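Side-chain contacts in salicylic acid-binding protein 2 (Nicotiana tabacum, PDB 1XKL), which hydrolyses methyl salicylate to salicylate and methanol, a step in the signalling that activates systemic acquired resistance in plants: residues 204-209 and 220-225; 100-105 and 250-255. One frame throughout, in Å; residues are numbered along the deposited sequence.

Contacts 1 and 2 both build on the central parallel sheet of an alpha/beta hydrolase, but on opposite faces. Their strands, 202-207 and 98-104, are neighbours, and the contact centres lie about 13 Å apart. Probable backbone hydrogen bonds join them: Ile-205 N to Phe-103 O at 2.9 Å and Ala-105 N to Ile-205 O at 3.0 Å. Tyr-204 faces helix 215-225, whereas Val-102 faces helix 245-258. In contact 1 the side chain of Tyr-204 is about 7 Å from those of Asp-210 and His-238 of the charge relay system, and that of Gln-221 is about 10 Å from the bound 2-amino-4H-1,3-benzoxathiin-4-ol. In contact 2 Ala-105 touches Asp-210, and helix 245-258 carries the salicylate-binding Leu-253.

Contact 1: residues 204-209 and 220-225; sequences YIVCTE and WQIDNI
Tyr-204 and Ile-222 make most of this contact. It joins the strand and helix of a beta-alpha-beta unit formed by strand 202-207, helix 215-225 and strand 229-233. The two segment axes run 149° apart, as expected where the helix returns across the sheet. Ile-222 is fully extended beyond CB (chi2 -180°). This carries CD1 off the helix to the strand. CD1 lies 3.8 Å from Tyr-204 CB, and CG1 lies 3.8 Å from Tyr-204 CG, so the isoleucine meets CB and the near part of the ring, obliquely. CD1 also meets the next residue on this side of the strand, at 3.7 Å from Val-206 CG2, and so bridges two strand residues. Gln-221 lies at the other end of the tyrosine. The amide plane and the ring are turned 74° apart. Tyr-204 OH and Gln-221 NE2 both hydrogen-bond to the backbone O of Ala-106, while Gln-221 OE1 takes a hydrogen bond from Met-108 N. These bonds satisfy buried polar groups and tie helix and strand to the loop after strand 98-104. Tyr-204 OH and Gln-221 NE2, which share the Ala-106 acceptor, lie 3.3 Å apart.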
loop_
_atom_site.group_PDB
_atom_site.type_symbol
_atom_site.label_atom_id
_atom_site.label_comp_id
_atom_site.label_asym_id
_atom_site.label_seq_id
_atom_site.Cartn_x
_atom_site.Cartn_y
_atom_site.Cartn_z
ATOM N N TYR A 204 26.477 35.228 -17.245
ATOM C CA TYR A 204 25.096 34.778 -17.234
ATOM C C TYR A 204 24.661 34.319 -18.621
ATOM O O TYR A 204 24.756 35.075 -19.595
ATOM C CB TYR A 204 24.167 35.898 -16.733
ATOM C CG TYR A 204 22.829 35.380 -16.260
ATOM C CD1 TYR A 204 21.899 34.877 -17.166
ATOM C CD2 TYR A 204 22.509 35.345 -14.901
ATOM C CE1 TYR A 204 20.690 34.349 -16.733
ATOM C CE2 TYR A 204 21.295 34.818 -14.453
ATOM C CZ TYR A 204 20.393 34.324 -15.371
ATOM O OH TYR A 204 19.184 33.812 -14.960
ATOM N N ILE A 205 24.218 33.067 -18.717
ATOM C CA ILE A 205 23.752 32.532 -19.990
ATOM C C ILE A 205 22.240 32.557 -19.948
ATOM O O ILE A 205 21.609 31.863 -19.146
ATOM C CB ILE A 205 24.250 31.064 -20.250
ATOM C CG1 ILE A 205 25.775 31.014 -20.240
ATOM C CG2 ILE A 205 23.753 30.578 -21.599
ATOM C CD1 ILE A 205 26.366 29.639 -20.583
ATOM N N VAL A 206 21.664 33.393 -20.802
ATOM C CA VAL A 206 20.221 33.563 -20.884
ATOM C C VAL A 206 19.575 32.575 -21.839
ATOM O O VAL A 206 20.076 32.353 -22.942
ATOM C CB VAL A 206 19.857 34.978 -21.389
ATOM C CG1 VAL A 206 18.348 35.092 -21.554
ATOM C CG2 VAL A 206 20.380 36.027 -20.423
ATOM N N CYS A 207 18.451 32.005 -21.412
ATOM C CA CYS A 207 17.693 31.065 -22.224
ATOM C C CYS A 207 16.385 31.768 -22.588
ATOM O O CYS A 207 15.413 31.753 -21.825
ATOM C CB CYS A 207 17.448 29.767 -21.439
ATOM S SG CYS A 207 18.996 28.906 -21.008
ATOM N N THR A 208 16.396 32.397 -23.766
ATOM C CA THR A 208 15.278 33.180 -24.293
ATOM C C THR A 208 13.898 32.552 -24.216
ATOM O O THR A 208 12.907 33.263 -24.062
ATOM C CB THR A 208 15.524 33.603 -25.781
ATOM O OG1 THR A 208 15.339 32.477 -26.647
ATOM C CG2 THR A 208 16.937 34.140 -25.963
ATOM N N GLU A 209 13.813 31.232 -24.312
ATOM C CA GLU A 209 12.509 30.581 -24.276
ATOM C C GLU A 209 12.145 29.980 -22.928
ATOM O O GLU A 209 11.179 29.229 -22.816
ATOM C CB GLU A 209 12.447 29.503 -25.354
ATOM C CG GLU A 209 12.685 30.045 -26.747
ATOM C CD GLU A 209 11.701 31.138 -27.105
ATOM O OE1 GLU A 209 10.481 30.886 -27.019
ATOM O OE2 GLU A 209 12.145 32.250 -27.470
ATOM N N TRP A 220 16.564 40.861 -15.934
ATOM C CA TRP A 220 16.390 41.737 -14.788
ATOM C C TRP A 220 17.570 41.577 -13.838
ATOM O O TRP A 220 18.086 42.558 -13.303
ATOM C CB TRP A 220 15.100 41.406 -14.044
ATOM C CG TRP A 220 14.865 42.316 -12.890
ATOM C CD1 TRP A 220 14.238 43.534 -12.916
ATOM C CD2 TRP A 220 15.329 42.134 -11.547
ATOM N NE1 TRP A 220 14.290 44.120 -11.675
ATOM C CE2 TRP A 220 14.954 43.284 -10.816
ATOM C CE3 TRP A 220 16.029 41.114 -10.892
ATOM C CZ2 TRP A 220 15.255 43.441 -9.461
ATOM C CZ3 TRP A 220 16.332 41.268 -9.543
ATOM C CH2 TRP A 220 15.944 42.424 -8.841
ATOM N N GLN A 221 17.995 40.337 -13.624
ATOM C CA GLN A 221 19.119 40.075 -12.731
ATOM C C GLN A 221 20.417 40.598 -13.306
ATOM O O GLN A 221 21.270 41.096 -12.578
ATOM C CB GLN A 221 19.269 38.580 -12.472
ATOM C CG GLN A 221 18.044 37.915 -11.892
ATOM C CD GLN A 221 18.285 36.447 -11.650
ATOM O OE1 GLN A 221 18.851 36.060 -10.630
ATOM N NE2 GLN A 221 17.878 35.623 -12.598
ATOM N N ILE A 222 20.583 40.460 -14.615
ATOM C CA ILE A 222 21.797 40.942 -15.263
ATOM C C ILE A 222 21.864 42.465 -15.109
ATOM O O ILE A 222 22.896 43.016 -14.725
ATOM C CB ILE A 222 21.803 40.558 -16.754
ATOM C CG1 ILE A 222 21.959 39.037 -16.877
ATOM C CG2 ILE A 222 22.932 41.285 -17.487
ATOM C CD1 ILE A 222 21.982 38.539 -18.295
ATOM N N ASP A 223 20.743 43.122 -15.386
ATOM C CA ASP A 223 20.645 44.577 -15.294
ATOM C C ASP A 223 20.763 45.140 -13.874
ATOM O O ASP A 223 21.405 46.169 -13.668
ATOM C CB ASP A 223 19.325 45.047 -15.912
ATOM C CG ASP A 223 19.290 44.874 -17.419
ATOM O OD1 ASP A 223 18.234 45.144 -18.033
ATOM O OD2 ASP A 223 20.324 44.469 -17.994
ATOM N N ASN A 224 20.146 44.461 -12.908
ATOM C CA ASN A 224 20.149 44.893 -11.510
ATOM C C ASN A 224 21.320 44.380 -10.679
ATOM O O ASN A 224 21.896 45.120 -9.875
ATOM C CB ASN A 224 18.855 44.459 -10.825
ATOM C CG ASN A 224 17.675 45.319 -11.210
ATOM O OD1 ASN A 224 17.293 45.400 -12.377
ATOM N ND2 ASN A 224 17.085 45.973 -10.216
ATOM N N ILE A 225 21.657 43.107 -10.855
ATOM C CA ILE A 225 22.748 42.508 -10.104
ATOM C C ILE A 225 24.095 42.684 -10.798
ATOM O O ILE A 225 25.124 42.798 -10.134
ATOM C CB ILE A 225 22.475 41.017 -9.871
ATOM C CG1 ILE A 225 21.132 40.854 -9.154
ATOM C CG2 ILE A 225 23.598 40.403 -9.049
ATOM C CD1 ILE A 225 20.507 39.508 -9.345
#

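Contact 2: residues 100-105 and 250-255; sequences AAVFLA and ASLLEI
In this alpha/beta hydrolase fold, Val-102 of the central sheet packs against Leu-252 and Ile-255 of the C-terminal helix 245-258. The helix covers the sheet face opposite helix 215-225. It runs nearly antiparallel to strand 98-104, at 159°, with the segment axes 10.6 Å apart at closest. The contact is buried and made by aliphatic groups alone. Val-102 has CG1 anti to the backbone N, and its methyls meet two helix residues about one turn apart. CG1 lies 4.0 Å from Leu-252 CD2, which is also near CG2, while CG2 is closest to Ile-255 CD1. Ile-255 also reaches the start of the strand segment, where its CD1 comes to 4.2 Å from Ala-100 CB. Leu-252 also touches Val-78, and Ile-255 touches Ile-76, both on strand 75-80. Leu-253, a salicylate-binding residue on the same helix, takes no part here and touches Ala-30 and His-32. Ile-255 has an unusual shape: CG1 is flanked by both backbone N and C (chi1 82°), and chi2 of 108° is far from staggered. That conformation sets its CD1 3.5 Å from Val-102 CG2.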
loop_
_atom_site.group_PDB
_atom_site.type_symbol
_atom_site.label_atom_id
_atom_site.label_comp_id
_atom_site.label_asym_id
_atom_site.label_seq_id
_atom_site.Cartn_x
_atom_site.Cartn_y
_atom_site.Cartn_z
ATOM N N ALA A 100 35.870 31.418 -13.173
ATOM C CA ALA A 100 34.665 32.176 -13.421
ATOM C C ALA A 100 33.465 31.366 -12.980
ATOM O O ALA A 100 33.529 30.137 -12.891
ATOM C CB ALA A 100 34.551 32.506 -14.901
ATOM N N ALA A 101 32.374 32.067 -12.705
ATOM C CA ALA A 101 31.138 31.437 -12.286
ATOM C C ALA A 101 30.114 31.676 -13.381
ATOM O O ALA A 101 29.862 32.813 -13.771
ATOM C CB ALA A 101 30.660 32.047 -10.965
ATOM N N VAL A 102 29.530 30.597 -13.882
ATOM C CA VAL A 102 28.547 30.693 -14.946
ATOM C C VAL A 102 27.150 30.398 -14.408
ATOM O O VAL A 102 26.918 29.356 -13.780
ATOM C CB VAL A 102 28.877 29.694 -16.087
ATOM C CG1 VAL A 102 27.919 29.884 -17.250
ATOM C CG2 VAL A 102 30.312 29.903 -16.544
ATOM N N PHE A 103 26.230 31.326 -14.653
ATOM C CA PHE A 103 24.853 31.192 -14.211
ATOM C C PHE A 103 23.949 30.922 -15.399
ATOM O O PHE A 103 23.623 31.825 -16.168
ATOM C CB PHE A 103 24.402 32.464 -13.461
ATOM C CG PHE A 103 25.188 32.739 -12.200
ATOM C CD1 PHE A 103 26.444 33.333 -12.260
ATOM C CD2 PHE A 103 24.686 32.358 -10.954
ATOM C CE1 PHE A 103 27.190 33.539 -11.102
ATOM C CE2 PHE A 103 25.423 32.559 -9.793
ATOM C CZ PHE A 103 26.675 33.147 -9.865
ATOM N N LEU A 104 23.563 29.661 -15.552
ATOM C CA LEU A 104 22.702 29.245 -16.655
ATOM C C LEU A 104 21.250 29.343 -16.210
ATOM O O LEU A 104 20.799 28.546 -15.386
ATOM C CB LEU A 104 23.028 27.798 -17.051
ATOM C CG LEU A 104 22.121 27.143 -18.082
ATOM C CD1 LEU A 104 22.254 27.858 -19.436
ATOM C CD2 LEU A 104 22.519 25.670 -18.215
ATOM N N ALA A 105 20.531 30.324 -16.754
ATOM C CA ALA A 105 19.133 30.547 -16.416
ATOM C C ALA A 105 18.965 30.251 -14.927
ATOM O O ALA A 105 18.056 29.538 -14.515
ATOM C CB ALA A 105 18.242 29.635 -17.243
ATOM N N ALA A 250 29.544 24.821 -26.419
ATOM C CA ALA A 250 30.376 25.784 -27.131
ATOM C C ALA A 250 30.538 27.060 -26.301
ATOM O O ALA A 250 31.629 27.622 -26.223
ATOM C CB ALA A 250 29.768 26.100 -28.495
ATOM N N SER A 251 29.456 27.497 -25.663
ATOM C CA SER A 251 29.497 28.695 -24.832
ATOM C C SER A 251 30.432 28.486 -23.644
ATOM O O SER A 251 31.226 29.366 -23.308
ATOM C CB SER A 251 28.090 29.045 -24.336
ATOM O OG SER A 251 27.210 29.273 -25.423
ATOM N N LEU A 252 30.346 27.324 -23.003
ATOM C CA LEU A 252 31.213 27.042 -21.863
ATOM C C LEU A 252 32.676 26.944 -22.268
ATOM O O LEU A 252 33.557 27.421 -21.550
ATOM C CB LEU A 252 30.788 25.748 -21.162
ATOM C CG LEU A 252 29.439 25.823 -20.440
ATOM C CD1 LEU A 252 29.119 24.480 -19.776
ATOM C CD2 LEU A 252 29.487 26.938 -19.397
ATOM N N LEU A 253 32.950 26.322 -23.410
ATOM C CA LEU A 253 34.337 26.201 -23.852
ATOM C C LEU A 253 34.896 27.585 -24.151
ATOM O O LEU A 253 36.077 27.852 -23.935
ATOM C CB LEU A 253 34.433 25.304 -25.092
ATOM C CG LEU A 253 33.986 23.850 -24.896
ATOM C CD1 LEU A 253 34.213 23.081 -26.181
ATOM C CD2 LEU A 253 34.757 23.203 -23.747
ATOM N N GLU A 254 34.034 28.471 -24.634
ATOM C CA GLU A 254 34.448 29.833 -24.945
ATOM C C GLU A 254 34.826 30.588 -23.678
ATOM O O GLU A 254 35.864 31.241 -23.623
ATOM C CB GLU A 254 33.320 30.571 -25.654
ATOM C CG GLU A 254 33.655 31.992 -26.048
ATOM C CD GLU A 254 32.547 32.613 -26.858
ATOM O OE1 GLU A 254 31.806 33.461 -26.310
ATOM O OE2 GLU A 254 32.404 32.240 -28.041
ATOM N N ILE A 255 33.987 30.509 -22.653
ATOM C CA ILE A 255 34.307 31.226 -21.433
ATOM C C ILE A 255 35.526 30.580 -20.781
ATOM O O ILE A 255 36.357 31.262 -20.185
ATOM C CB ILE A 255 33.100 31.264 -20.446
ATOM C CG1 ILE A 255 33.021 29.978 -19.648
ATOM C CG2 ILE A 255 31.799 31.486 -21.200
ATOM C CD1 ILE A 255 33.413 30.186 -18.221
#